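Local coordinates for protein pseudouridine synthase (Pyrococcus abyssi, PDB 2AUS) that probably isomerises uridine to pseudouridine in RNA, as the archaeal Cbf5 enzyme, a TruB-family catalytic domain carrying a PUA domain, at residues 40-44 and 226-230; 84-90 and 200-205; 114-120 and 191-196; 250-256 and 272-278; 300-304 and 316-320. One frame throughout, in Å; residues are numbered along the deposited sequence.

Contact 1: residues 40-44 and 226-230; sequences IELHI and FWKED
Ile40 and Trp227 mark the nearest backbone approach between helix 40-45 and the last turn of helix 217-228, yet Ile40 CA and Trp227 CA are still 9.8 Å apart, and no hydrogen bond spans the gap. The indole bridges it. A chi1 of 177°, with CG opposite the backbone N, carries the Trp227 ring out to the other helix, where Ile40, Glu41 and Ile44 meet it. Over one face lies Ile40: its CG1 is 4.1 Å from the centroid of the Trp227 six-membered ring, 28° off the normal, a CH-pi contact, while Ile40 CG2 reaches Trp227 CZ2 at 3.6 Å. Lys228 CE rests against the opposite face, near the rim. Ile44 adds its terminal methyl, CD1, 3.5 Å from Trp227 CZ3, in an oblique approach. At the ring edge Glu41 OE2 comes within 3.1 Å of Trp227 CH2; the carboxylate is inclined 36° to the indole plane, and its negative charge would suit the weakly positive C-H rim. The same oxygen makes a long salt bridge to Lys228 NZ, at 3.7 Å. Ile236 of helix 234-239 packs on both Ile40 and Trp227, extending the apolar patch. This is surface helix-helix packing through one inserted aromatic, joining helix 40-45, in the DKCLD family region, to helix 217-228, in the TruB C-terminal family region.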
# COMPACT_ATOMS: atom_id res chain seq x y z
N ILE A 40 -32.05 7.43 8.30
CA ILE A 40 -30.66 7.18 7.91
C ILE A 40 -29.56 7.71 8.83
O ILE A 40 -28.61 6.98 9.12
CB ILE A 40 -30.39 7.65 6.46
CG1 ILE A 40 -29.01 7.14 6.01
CG2 ILE A 40 -30.47 9.16 6.35
CD1 ILE A 40 -28.85 5.63 6.14
N GLU A 41 -29.66 8.95 9.28
CA GLU A 41 -28.64 9.50 10.18
C GLU A 41 -28.58 8.69 11.47
O GLU A 41 -27.50 8.32 11.93
CB GLU A 41 -28.95 10.96 10.53
CG GLU A 41 -28.73 11.95 9.41
CD GLU A 41 -27.28 12.00 8.98
OE1 GLU A 41 -26.39 11.74 9.82
OE2 GLU A 41 -27.03 12.33 7.80
N LEU A 42 -29.74 8.44 12.07
CA LEU A 42 -29.79 7.67 13.31
C LEU A 42 -29.28 6.26 13.09
O LEU A 42 -28.59 5.71 13.94
CB LEU A 42 -31.23 7.60 13.84
CG LEU A 42 -31.69 8.75 14.73
CD1 LEU A 42 -33.11 8.45 15.24
CD2 LEU A 42 -30.73 8.90 15.91
N HIS A 43 -29.62 5.69 11.94
CA HIS A 43 -29.20 4.35 11.57
C HIS A 43 -27.67 4.26 11.62
O HIS A 43 -27.10 3.29 12.11
CB HIS A 43 -29.69 4.04 10.15
CG HIS A 43 -29.30 2.69 9.65
ND1 HIS A 43 -29.81 1.52 10.18
CD2 HIS A 43 -28.46 2.31 8.65
CE1 HIS A 43 -29.31 0.49 9.53
NE2 HIS A 43 -28.49 0.94 8.59
N ILE A 44 -27.01 5.29 11.10
CA ILE A 44 -25.56 5.33 11.09
C ILE A 44 -25.02 5.58 12.49
O ILE A 44 -24.03 4.98 12.90
CB ILE A 44 -25.06 6.42 10.10
CG1 ILE A 44 -25.38 5.98 8.67
CG2 ILE A 44 -23.56 6.65 10.28
CD1 ILE A 44 -24.90 6.95 7.60
N PHE A 226 -23.31 7.80 -3.29
CA PHE A 226 -24.67 7.70 -3.81
C PHE A 226 -25.65 8.40 -2.88
O PHE A 226 -26.66 8.95 -3.31
CB PHE A 226 -25.07 6.23 -3.97
CG PHE A 226 -24.24 5.47 -4.97
CD1 PHE A 226 -24.26 4.08 -4.99
CD2 PHE A 226 -23.44 6.14 -5.90
CE1 PHE A 226 -23.50 3.37 -5.92
CE2 PHE A 226 -22.68 5.43 -6.83
CZ PHE A 226 -22.71 4.05 -6.84
N TRP A 227 -25.34 8.37 -1.59
CA TRP A 227 -26.19 9.01 -0.60
C TRP A 227 -25.99 10.52 -0.58
O TRP A 227 -26.92 11.28 -0.82
CB TRP A 227 -25.91 8.43 0.80
CG TRP A 227 -26.69 9.07 1.89
CD1 TRP A 227 -27.99 9.49 1.84
CD2 TRP A 227 -26.24 9.34 3.23
NE1 TRP A 227 -28.38 10.00 3.05
CE2 TRP A 227 -27.33 9.92 3.92
CE3 TRP A 227 -25.04 9.13 3.91
CZ2 TRP A 227 -27.24 10.31 5.27
CZ3 TRP A 227 -24.94 9.52 5.25
CH2 TRP A 227 -26.04 10.10 5.91
N LYS A 228 -24.76 10.96 -0.31
CA LYS A 228 -24.45 12.37 -0.23
C LYS A 228 -24.48 13.18 -1.53
O LYS A 228 -24.79 14.37 -1.50
CB LYS A 228 -23.09 12.55 0.44
CG LYS A 228 -23.11 12.23 1.92
CD LYS A 228 -24.14 13.09 2.65
CE LYS A 228 -24.19 12.77 4.14
NZ LYS A 228 -25.26 13.54 4.82
N GLU A 229 -24.17 12.56 -2.66
CA GLU A 229 -24.18 13.28 -3.92
C GLU A 229 -25.46 13.06 -4.72
O GLU A 229 -26.04 14.00 -5.24
CB GLU A 229 -23.00 12.87 -4.80
CG GLU A 229 -21.64 13.02 -4.19
CD GLU A 229 -20.53 12.56 -5.13
OE1 GLU A 229 -20.62 11.43 -5.66
OE2 GLU A 229 -19.58 13.35 -5.36
N ASP A 230 -25.89 11.81 -4.81
CA ASP A 230 -27.07 11.46 -5.57
C ASP A 230 -28.37 11.37 -4.77
O ASP A 230 -29.44 11.16 -5.34
CB ASP A 230 -26.82 10.15 -6.32
CG ASP A 230 -25.54 10.20 -7.15
OD1 ASP A 230 -25.39 11.15 -7.95
OD2 ASP A 230 -24.69 9.30 -7.01

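Contact 2: residues 84-90 and 200-205; sequences KVSGVLP and LRRTRS
Ser86 OG sits between its backbone N and carbonyl carbon (chi1 72°), and Arg201 runs out extended from CG to NE, which brings OG and NH1 together on the same face of a short parallel beta pairing. The partners are Ser86 with Arg201 and Gly87 with Arg202. This pairing links the residues leading into strand 88-93 to strand 195-205, and so joins two sheets of the pseudouridine synthase core. Arg202 N gives Ser86 O a good bond of 2.8 Å, whereas Ser86 N reaches Leu200 O only weakly. At Gly87 the chain turns a corner; a beta carbon there would run into Arg202 O, and its positive phi (110°) also suits a residue without a side chain. Beyond the corner Val88 N donates to Arg202 O at 3.0 Å from above the carbonyl plane, and Val88 CG2 packs 3.6 Å from Thr203 C. The Arg202 guanidinium turns toward Val88 and Pro90; its NH2 also meets a phosphate ion, probably from the crystallisation liquor, which may mark an anion-binding spot. Arg201 has its main charge partners elsewhere, Glu210 and Asp52, both through NH2, while NE bonds an aromatic side chain of another protein's chain. Gly87 CA lies over one face of the Arg201 guanidinium. At its edge NH1 donates to Ser86 OG at 3.2 Å, the hydroxyl oxygen lying 5° out of the guanidinium plane, and a water 2.7 Å from Ser86 OG donates to Leu200 O.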
# COMPACT_ATOMS: atom_id res chain seq x y z
N LYS A 84 -1.86 -8.80 8.26
CA LYS A 84 -1.92 -9.69 7.11
C LYS A 84 -3.24 -10.44 6.95
O LYS A 84 -3.50 -11.00 5.89
CB LYS A 84 -0.79 -10.73 7.20
CG LYS A 84 0.61 -10.14 7.30
CD LYS A 84 1.65 -11.25 7.46
CE LYS A 84 3.05 -10.67 7.71
NZ LYS A 84 4.10 -11.73 7.77
N VAL A 85 -4.06 -10.45 7.99
CA VAL A 85 -5.33 -11.17 7.94
C VAL A 85 -6.49 -10.37 7.33
O VAL A 85 -6.62 -9.17 7.56
CB VAL A 85 -5.75 -11.63 9.36
CG1 VAL A 85 -7.02 -12.49 9.29
CG2 VAL A 85 -4.61 -12.39 10.01
N SER A 86 -7.32 -11.05 6.54
CA SER A 86 -8.46 -10.38 5.92
C SER A 86 -9.75 -11.00 6.44
O SER A 86 -9.73 -11.95 7.23
CB SER A 86 -8.39 -10.54 4.40
OG SER A 86 -8.68 -11.87 4.01
N GLY A 87 -10.89 -10.46 6.00
CA GLY A 87 -12.16 -11.01 6.43
C GLY A 87 -13.02 -10.19 7.37
O GLY A 87 -12.77 -9.01 7.63
N VAL A 88 -14.04 -10.85 7.89
CA VAL A 88 -15.02 -10.26 8.79
C VAL A 88 -14.45 -9.41 9.91
O VAL A 88 -13.81 -9.91 10.84
CB VAL A 88 -15.92 -11.36 9.39
CG1 VAL A 88 -16.96 -10.75 10.32
CG2 VAL A 88 -16.60 -12.11 8.25
N LEU A 89 -14.68 -8.11 9.80
CA LEU A 89 -14.22 -7.17 10.81
C LEU A 89 -15.39 -6.27 11.19
O LEU A 89 -15.67 -5.27 10.52
CB LEU A 89 -13.07 -6.31 10.28
CG LEU A 89 -12.54 -5.33 11.32
CD1 LEU A 89 -11.81 -6.10 12.41
CD2 LEU A 89 -11.62 -4.32 10.67
N PRO A 90 -16.11 -6.62 12.27
CA PRO A 90 -17.24 -5.78 12.68
C PRO A 90 -16.74 -4.43 13.17
O PRO A 90 -15.86 -4.36 14.04
CB PRO A 90 -17.89 -6.59 13.80
CG PRO A 90 -17.56 -8.00 13.43
CD PRO A 90 -16.10 -7.88 13.02
N LEU A 200 -4.39 -16.27 6.41
CA LEU A 200 -5.52 -16.40 7.31
C LEU A 200 -6.64 -15.43 6.93
O LEU A 200 -6.38 -14.27 6.63
CB LEU A 200 -5.08 -16.10 8.74
CG LEU A 200 -5.79 -16.77 9.92
CD1 LEU A 200 -5.98 -15.74 11.01
CD2 LEU A 200 -7.12 -17.37 9.49
N ARG A 201 -7.88 -15.91 6.95
CA ARG A 201 -9.03 -15.07 6.63
C ARG A 201 -10.16 -15.41 7.59
O ARG A 201 -10.54 -16.57 7.72
CB ARG A 201 -9.50 -15.32 5.19
CG ARG A 201 -10.75 -14.53 4.80
CD ARG A 201 -11.17 -14.81 3.37
NE ARG A 201 -12.48 -14.24 3.06
CZ ARG A 201 -12.73 -12.94 2.93
NH1 ARG A 201 -11.74 -12.07 3.08
NH2 ARG A 201 -13.96 -12.51 2.65
N ARG A 202 -10.67 -14.40 8.29
CA ARG A 202 -11.77 -14.64 9.21
C ARG A 202 -13.06 -14.65 8.40
O ARG A 202 -13.34 -13.72 7.64
CB ARG A 202 -11.84 -13.54 10.27
CG ARG A 202 -12.97 -13.74 11.27
CD ARG A 202 -13.25 -12.47 12.05
NE ARG A 202 -12.35 -12.33 13.18
CZ ARG A 202 -12.20 -11.23 13.90
NH1 ARG A 202 -12.89 -10.13 13.62
NH2 ARG A 202 -11.36 -11.24 14.92
N THR A 203 -13.83 -15.71 8.55
CA THR A 203 -15.07 -15.86 7.81
C THR A 203 -16.28 -15.67 8.70
O THR A 203 -17.41 -15.67 8.21
CB THR A 203 -15.16 -17.24 7.14
OG1 THR A 203 -15.07 -18.26 8.15
CG2 THR A 203 -14.04 -17.40 6.13
N ARG A 204 -16.05 -15.52 10.00
CA ARG A 204 -17.16 -15.35 10.92
C ARG A 204 -16.73 -14.87 12.30
O ARG A 204 -15.72 -15.31 12.84
CB ARG A 204 -17.92 -16.68 11.05
CG ARG A 204 -19.11 -16.66 11.97
CD ARG A 204 -19.97 -17.89 11.74
NE ARG A 204 -21.13 -17.94 12.62
CZ ARG A 204 -22.06 -16.99 12.69
NH1 ARG A 204 -21.97 -15.90 11.93
NH2 ARG A 204 -23.09 -17.12 13.52
N SER A 205 -17.51 -13.95 12.85
CA SER A 205 -17.27 -13.44 14.19
C SER A 205 -18.64 -13.22 14.81
O SER A 205 -19.34 -12.26 14.49
CB SER A 205 -16.51 -12.12 14.17
OG SER A 205 -16.39 -11.64 15.50
O HOH W 1 -2.99 -13.86 5.92
O HOH W 2 -6.46 -13.42 4.01

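Contact 3: residues 114-120 and 191-196; sequences MHLHGDV and LGVGAH
His115 and His196 form an antiparallel hydrogen-bonded pair joining the end of strand 108-116 to the start of strand 195-205, neighbours in a six-stranded antiparallel sheet. The bond from His115 N to His196 O is short, 2.7 Å, and almost straight at 178°; His196 N returns one to His115 O. Past the non-hydrogen-bonded pair Leu116 and Ala195, His117 N donates to Gly194 O at 2.9 Å. On the Leu116 face the methyls interlock: Leu116 CD2 presses on Leu191 CD1 at 3.4 Å, tighter than usual, and touches Ala195 CB at 3.6 Å. Val120 CG2 meets Val193 CG2 at 3.6 Å. Gly118 lies against Val193, whose CB would collide with a beta carbon there. Outward from this core, helices 122-131 and 180-191 supply Ile125, Val128 and Ile184, while His115 ND1 is held by Asp167 and Asp119 by Arg166. On the His115 and His196 face, the His117 imidazole slants across the neighbouring strand, its NE2 3.5 Å from His196 CB.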
# COMPACT_ATOMS: atom_id res chain seq x y z
N MET A 114 -2.26 -23.64 5.69
CA MET A 114 -1.13 -24.10 6.48
C MET A 114 -0.08 -24.72 5.56
O MET A 114 -0.39 -25.52 4.68
CB MET A 114 -1.60 -25.14 7.50
CG MET A 114 -0.47 -25.94 8.15
SD MET A 114 -1.08 -27.06 9.43
CE MET A 114 -1.76 -28.41 8.44
N HIS A 115 1.18 -24.33 5.76
CA HIS A 115 2.26 -24.87 4.96
C HIS A 115 3.15 -25.76 5.83
O HIS A 115 3.78 -25.29 6.76
CB HIS A 115 3.10 -23.74 4.37
CG HIS A 115 4.18 -24.23 3.46
ND1 HIS A 115 3.92 -24.88 2.27
CD2 HIS A 115 5.53 -24.22 3.59
CE1 HIS A 115 5.06 -25.25 1.72
NE2 HIS A 115 6.05 -24.86 2.50
N LEU A 116 3.18 -27.05 5.51
CA LEU A 116 4.00 -28.00 6.27
C LEU A 116 5.46 -27.88 5.82
O LEU A 116 5.73 -27.69 4.64
CB LEU A 116 3.50 -29.42 6.05
CG LEU A 116 2.08 -29.64 6.57
CD1 LEU A 116 1.64 -31.06 6.28
CD2 LEU A 116 2.04 -29.34 8.07
N HIS A 117 6.38 -27.98 6.77
CA HIS A 117 7.80 -27.87 6.48
C HIS A 117 8.43 -29.20 6.08
O HIS A 117 9.64 -29.29 5.86
CB HIS A 117 8.53 -27.27 7.68
CG HIS A 117 8.14 -25.86 7.98
ND1 HIS A 117 8.34 -24.83 7.08
CD2 HIS A 117 7.54 -25.30 9.06
CE1 HIS A 117 7.89 -23.70 7.60
NE2 HIS A 117 7.40 -23.96 8.80
N GLY A 118 7.60 -30.23 5.97
CA GLY A 118 8.08 -31.54 5.58
C GLY A 118 6.93 -32.35 5.01
O GLY A 118 5.77 -32.11 5.36
N ASP A 119 7.23 -33.31 4.15
CA ASP A 119 6.20 -34.14 3.54
C ASP A 119 5.50 -35.04 4.55
O ASP A 119 6.14 -35.71 5.36
CB ASP A 119 6.79 -34.98 2.41
CG ASP A 119 7.55 -34.14 1.41
OD1 ASP A 119 7.02 -33.10 0.97
OD2 ASP A 119 8.69 -34.53 1.06
N VAL A 120 4.17 -35.05 4.49
CA VAL A 120 3.34 -35.85 5.38
C VAL A 120 2.23 -36.46 4.54
O VAL A 120 1.62 -35.79 3.71
CB VAL A 120 2.70 -34.98 6.49
CG1 VAL A 120 1.87 -35.86 7.42
CG2 VAL A 120 3.77 -34.24 7.27
N LEU A 191 2.53 -33.27 13.72
CA LEU A 191 2.88 -33.95 12.47
C LEU A 191 4.37 -34.28 12.45
O LEU A 191 4.83 -35.06 11.62
CB LEU A 191 2.53 -33.08 11.26
CG LEU A 191 1.04 -32.91 11.00
CD1 LEU A 191 0.83 -31.96 9.84
CD2 LEU A 191 0.41 -34.26 10.70
N GLY A 192 5.11 -33.66 13.36
CA GLY A 192 6.54 -33.90 13.45
C GLY A 192 7.40 -33.09 12.50
O GLY A 192 8.60 -32.95 12.71
N VAL A 193 6.79 -32.54 11.45
CA VAL A 193 7.53 -31.76 10.46
C VAL A 193 7.50 -30.25 10.67
O VAL A 193 8.35 -29.52 10.15
CB VAL A 193 7.00 -32.05 9.04
CG1 VAL A 193 7.05 -33.54 8.77
CG2 VAL A 193 5.57 -31.52 8.90
N GLY A 194 6.54 -29.78 11.45
CA GLY A 194 6.44 -28.35 11.69
C GLY A 194 5.56 -27.72 10.63
O GLY A 194 5.49 -28.20 9.50
N ALA A 195 4.87 -26.64 10.99
CA ALA A 195 3.99 -25.97 10.05
C ALA A 195 3.98 -24.46 10.25
O ALA A 195 4.24 -23.95 11.34
CB ALA A 195 2.58 -26.52 10.19
N HIS A 196 3.67 -23.75 9.16
CA HIS A 196 3.62 -22.30 9.17
C HIS A 196 2.27 -21.85 8.62
O HIS A 196 1.75 -22.45 7.67
CB HIS A 196 4.74 -21.75 8.27
CG HIS A 196 4.73 -20.26 8.13
ND1 HIS A 196 5.07 -19.41 9.15
CD2 HIS A 196 4.43 -19.47 7.07
CE1 HIS A 196 5.00 -18.16 8.73
NE2 HIS A 196 4.61 -18.17 7.47

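Contact 4: residues 250-256 and 272-278; sequences LPKIWIK and PGIVKLN
The Trp254 indole is sandwiched between two lysine chains: Lys252 CB lies 3.7 Å above one face, and Lys276 CE over the other, 4.0 Å from the centroid of the Trp254 five-membered ring. Lys276 NZ stands 5.0 Å from that centroid, only 11° off the normal, a cation-pi contact. At the edge are Lys276 O, Leu277 CA and Asn278 ND2, the Asn278 amide standing 83° to the ring. Asn278 OD1 accepts Lys252 N at 2.8 Å and a water, while ND2 bonds Glu17 O. Strands 252-255 and 274-278 pair antiparallel until a classic bulge, where Trp254 O takes Val275 N at 2.8 Å and Lys276 N more weakly. Replacing Trp254 by an alanine removes the indole and is likely to leave Lys276 without its cation-pi partner and Asp294 without the NE1 donor. The chemistry implies a partly exposed indole in the PUA domain whose N-H is met by Asp294 and whose two faces carry lysine methylenes, with the ammonium of Lys276 over the pi cloud.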
# COMPACT_ATOMS: atom_id res chain seq x y z
N LEU A 250 -26.42 -12.87 22.15
CA LEU A 250 -26.43 -12.69 23.60
C LEU A 250 -27.79 -12.94 24.22
O LEU A 250 -28.82 -12.77 23.58
CB LEU A 250 -26.02 -11.27 23.98
CG LEU A 250 -24.62 -10.74 23.66
CD1 LEU A 250 -24.49 -9.36 24.30
CD2 LEU A 250 -23.56 -11.68 24.19
N PRO A 251 -27.81 -13.35 25.50
CA PRO A 251 -29.05 -13.60 26.22
C PRO A 251 -29.69 -12.21 26.37
O PRO A 251 -28.99 -11.23 26.63
CB PRO A 251 -28.57 -14.13 27.58
CG PRO A 251 -27.21 -14.69 27.28
CD PRO A 251 -26.64 -13.67 26.34
N LYS A 252 -31.00 -12.12 26.20
CA LYS A 252 -31.64 -10.81 26.30
C LYS A 252 -32.70 -10.69 27.37
O LYS A 252 -33.28 -11.68 27.81
CB LYS A 252 -32.26 -10.45 24.95
CG LYS A 252 -31.25 -10.37 23.83
CD LYS A 252 -31.93 -10.24 22.49
CE LYS A 252 -30.89 -10.25 21.37
NZ LYS A 252 -31.53 -10.14 20.03
N ILE A 253 -32.94 -9.44 27.79
CA ILE A 253 -33.97 -9.12 28.77
C ILE A 253 -34.74 -7.95 28.17
O ILE A 253 -34.16 -6.90 27.89
CB ILE A 253 -33.36 -8.69 30.12
CG1 ILE A 253 -32.53 -9.84 30.71
CG2 ILE A 253 -34.49 -8.29 31.11
CD1 ILE A 253 -31.78 -9.48 31.98
N TRP A 254 -36.03 -8.15 27.94
CA TRP A 254 -36.89 -7.13 27.36
C TRP A 254 -37.60 -6.35 28.47
O TRP A 254 -38.21 -6.93 29.36
CB TRP A 254 -37.89 -7.80 26.42
CG TRP A 254 -37.27 -8.31 25.15
CD1 TRP A 254 -37.19 -7.64 23.96
CD2 TRP A 254 -36.71 -9.62 24.92
NE1 TRP A 254 -36.62 -8.45 23.01
CE2 TRP A 254 -36.30 -9.66 23.57
CE3 TRP A 254 -36.49 -10.75 25.73
CZ2 TRP A 254 -35.71 -10.80 22.99
CZ3 TRP A 254 -35.90 -11.89 25.17
CH2 TRP A 254 -35.51 -11.90 23.80
N ILE A 255 -37.52 -5.03 28.41
CA ILE A 255 -38.12 -4.23 29.46
C ILE A 255 -39.22 -3.27 29.06
O ILE A 255 -39.36 -2.92 27.88
CB ILE A 255 -37.03 -3.45 30.21
CG1 ILE A 255 -36.38 -2.42 29.27
CG2 ILE A 255 -35.97 -4.43 30.72
CD1 ILE A 255 -35.38 -1.51 29.93
N LYS A 256 -40.00 -2.86 30.05
CA LYS A 256 -41.11 -1.94 29.84
C LYS A 256 -40.58 -0.59 29.41
O LYS A 256 -39.43 -0.25 29.70
CB LYS A 256 -41.90 -1.76 31.14
CG LYS A 256 -42.35 -3.04 31.78
CD LYS A 256 -43.10 -2.79 33.09
CE LYS A 256 -43.46 -4.12 33.76
NZ LYS A 256 -44.30 -3.94 34.98
N PRO A 272 -38.90 -5.40 38.47
CA PRO A 272 -40.22 -4.87 38.08
C PRO A 272 -40.29 -4.32 36.66
O PRO A 272 -41.38 -4.16 36.11
CB PRO A 272 -40.47 -3.78 39.12
CG PRO A 272 -39.72 -4.26 40.32
CD PRO A 272 -38.43 -4.75 39.71
N GLY A 273 -39.14 -4.00 36.08
CA GLY A 273 -39.12 -3.46 34.73
C GLY A 273 -39.04 -4.52 33.64
O GLY A 273 -39.16 -4.20 32.46
N ILE A 274 -38.84 -5.77 34.04
CA ILE A 274 -38.72 -6.87 33.08
C ILE A 274 -40.06 -7.38 32.55
O ILE A 274 -40.98 -7.66 33.31
CB ILE A 274 -37.97 -8.04 33.73
CG1 ILE A 274 -36.59 -7.57 34.21
CG2 ILE A 274 -37.86 -9.20 32.74
CD1 ILE A 274 -35.82 -8.61 34.99
N VAL A 275 -40.16 -7.49 31.23
CA VAL A 275 -41.39 -7.98 30.60
C VAL A 275 -41.21 -9.47 30.26
O VAL A 275 -42.06 -10.30 30.59
CB VAL A 275 -41.70 -7.20 29.32
CG1 VAL A 275 -42.82 -7.88 28.53
CG2 VAL A 275 -42.10 -5.76 29.68
N LYS A 276 -40.10 -9.78 29.61
CA LYS A 276 -39.80 -11.15 29.23
C LYS A 276 -38.28 -11.26 29.09
O LYS A 276 -37.59 -10.25 28.95
CB LYS A 276 -40.48 -11.49 27.90
CG LYS A 276 -40.14 -10.52 26.79
CD LYS A 276 -41.10 -10.63 25.62
CE LYS A 276 -40.71 -9.67 24.52
NZ LYS A 276 -41.66 -9.74 23.38
N LEU A 277 -37.77 -12.49 29.13
CA LEU A 277 -36.33 -12.72 29.03
C LEU A 277 -35.99 -14.13 28.57
O LEU A 277 -36.82 -15.03 28.59
CB LEU A 277 -35.63 -12.44 30.36
CG LEU A 277 -36.22 -12.75 31.75
CD1 LEU A 277 -37.15 -13.93 31.74
CD2 LEU A 277 -35.06 -12.97 32.72
N ASN A 278 -34.74 -14.31 28.14
CA ASN A 278 -34.28 -15.61 27.69
C ASN A 278 -34.05 -16.51 28.89
O ASN A 278 -33.75 -16.05 29.99
CB ASN A 278 -32.96 -15.47 26.93
CG ASN A 278 -33.16 -14.98 25.52
OD1 ASN A 278 -32.35 -14.21 25.01
ND2 ASN A 278 -34.23 -15.42 24.87
O HOH W 3 -31.71 -14.07 22.30

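Contact 5: residues 300-304 and 316-320; sequences GKAMM and IAVDV
Met303 and Asp319 cross at about a right angle on one face of an antiparallel pairing, while Val318 stands on the other. Bends at chi2 and chi3 fold the thioether back toward Asp319, but the sulfur is modelled too close to the carboxylate, which leaves the pose of this end of the side chain, SD and CE alike, doubtful. Farther back along the same chain, Met303 CG touches Ile316 CG2 at 4.1 Å. Met304 takes another route: from CG, set between backbone N and carbonyl carbon (chi1 40°), its chain bends at the sulfur and lays CE 3.2 Å from Ile316 O, with Met309 and Val271 alongside. On the Val318 face, CG1 of that valine reaches Lys301 O at 3.4 Å and Gly300 CA at 3.7 Å, and a beta carbon on Gly300 would collide with this methyl. Backbone bonds fix the register: Asp319 N to Lys301 O at 2.9 Å, Lys301 N to Asp319 O, and Met303 N to Ala317 O at 2.8 Å. A serine in place of Met303 would end the side chain at one short hydroxyl and would probably leave Ile316 CG2 without its packing partner. On the other side of strand 316-323, toward the neighbouring strand 269-270, Ala317 and Val318 both face Leu269, a classic beta bulge. Strands 296-302 and 316-323, connected through helix 306-311, thus form an antiparallel pair within the pseudobarrel fold typical of PUA domains.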
# COMPACT_ATOMS: atom_id res chain seq x y z
N GLY A 300 -25.08 -5.36 30.00
CA GLY A 300 -24.84 -5.42 31.43
C GLY A 300 -24.53 -6.81 31.93
O GLY A 300 -24.54 -7.78 31.18
N LYS A 301 -24.25 -6.89 33.23
CA LYS A 301 -23.93 -8.15 33.87
C LYS A 301 -25.15 -8.56 34.68
O LYS A 301 -25.64 -7.80 35.51
CB LYS A 301 -22.72 -7.99 34.80
CG LYS A 301 -22.19 -9.29 35.37
CD LYS A 301 -21.12 -9.04 36.44
CE LYS A 301 -19.89 -8.31 35.89
NZ LYS A 301 -19.11 -9.15 34.91
N ALA A 302 -25.66 -9.76 34.42
CA ALA A 302 -26.83 -10.24 35.14
C ALA A 302 -26.46 -10.39 36.61
O ALA A 302 -25.38 -10.89 36.93
CB ALA A 302 -27.28 -11.58 34.57
N MET A 303 -27.35 -9.96 37.50
CA MET A 303 -27.12 -10.05 38.93
C MET A 303 -27.85 -11.25 39.52
O MET A 303 -27.61 -11.64 40.66
CB MET A 303 -27.57 -8.77 39.63
CG MET A 303 -26.69 -7.58 39.30
SD MET A 303 -24.94 -7.89 39.70
CE MET A 303 -24.26 -8.22 38.10
N MET A 304 -28.75 -11.82 38.73
CA MET A 304 -29.49 -13.00 39.14
C MET A 304 -29.75 -13.88 37.93
O MET A 304 -29.42 -13.51 36.81
CB MET A 304 -30.79 -12.61 39.86
CG MET A 304 -31.56 -11.44 39.29
SD MET A 304 -33.02 -11.06 40.32
CE MET A 304 -32.31 -9.98 41.55
N ILE A 316 -32.11 -5.63 42.08
CA ILE A 316 -31.40 -5.29 40.85
C ILE A 316 -31.20 -6.56 40.03
O ILE A 316 -30.58 -7.52 40.49
CB ILE A 316 -30.05 -4.66 41.17
CG1 ILE A 316 -30.27 -3.34 41.91
CG2 ILE A 316 -29.26 -4.42 39.88
CD1 ILE A 316 -29.00 -2.65 42.35
N ALA A 317 -31.73 -6.56 38.81
CA ALA A 317 -31.60 -7.72 37.95
C ALA A 317 -30.33 -7.62 37.12
O ALA A 317 -29.68 -8.63 36.84
CB ALA A 317 -32.82 -7.83 37.04
N VAL A 318 -29.96 -6.41 36.72
CA VAL A 318 -28.76 -6.23 35.92
C VAL A 318 -27.94 -5.00 36.28
O VAL A 318 -28.48 -3.91 36.47
CB VAL A 318 -29.09 -6.11 34.41
CG1 VAL A 318 -27.80 -5.94 33.61
CG2 VAL A 318 -29.86 -7.33 33.93
N ASP A 319 -26.62 -5.20 36.38
CA ASP A 319 -25.72 -4.09 36.66
C ASP A 319 -25.29 -3.56 35.30
O ASP A 319 -24.44 -4.15 34.63
CB ASP A 319 -24.50 -4.56 37.45
CG ASP A 319 -24.60 -4.22 38.92
OD1 ASP A 319 -24.93 -3.06 39.23
OD2 ASP A 319 -24.34 -5.11 39.76
N VAL A 320 -25.90 -2.46 34.89
CA VAL A 320 -25.61 -1.86 33.59
C VAL A 320 -24.18 -1.36 33.47
O VAL A 320 -23.72 -0.56 34.28
CB VAL A 320 -26.61 -0.71 33.30
CG1 VAL A 320 -26.28 -0.06 31.97
CG2 VAL A 320 -28.03 -1.25 33.31

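Contacts 1 to 3 belong to the catalytic part of the chain, contacts 4 and 5 to the PUA domain. The loop closed by contact 1 contains contact 2, whose loop in turn contains contact 3; contacts 4 and 5 then follow in series. Contacts 2 and 3, centres about 24 Å apart, share strand 195-205: contact 3 pairs its start with strand 108-116, contact 2 ties its far part to the neighbouring sheet. Contacts 4 and 5 have centres about 11 Å apart in one sheet and touch, Ile253 CD1 lying 3.5 Å from Val318 CG2. Contacts 3 and 4, centres about 51 Å apart, lie on opposite sides of the chain's centre; the PUA domain thus stands apart from the far end of the catalytic sheet.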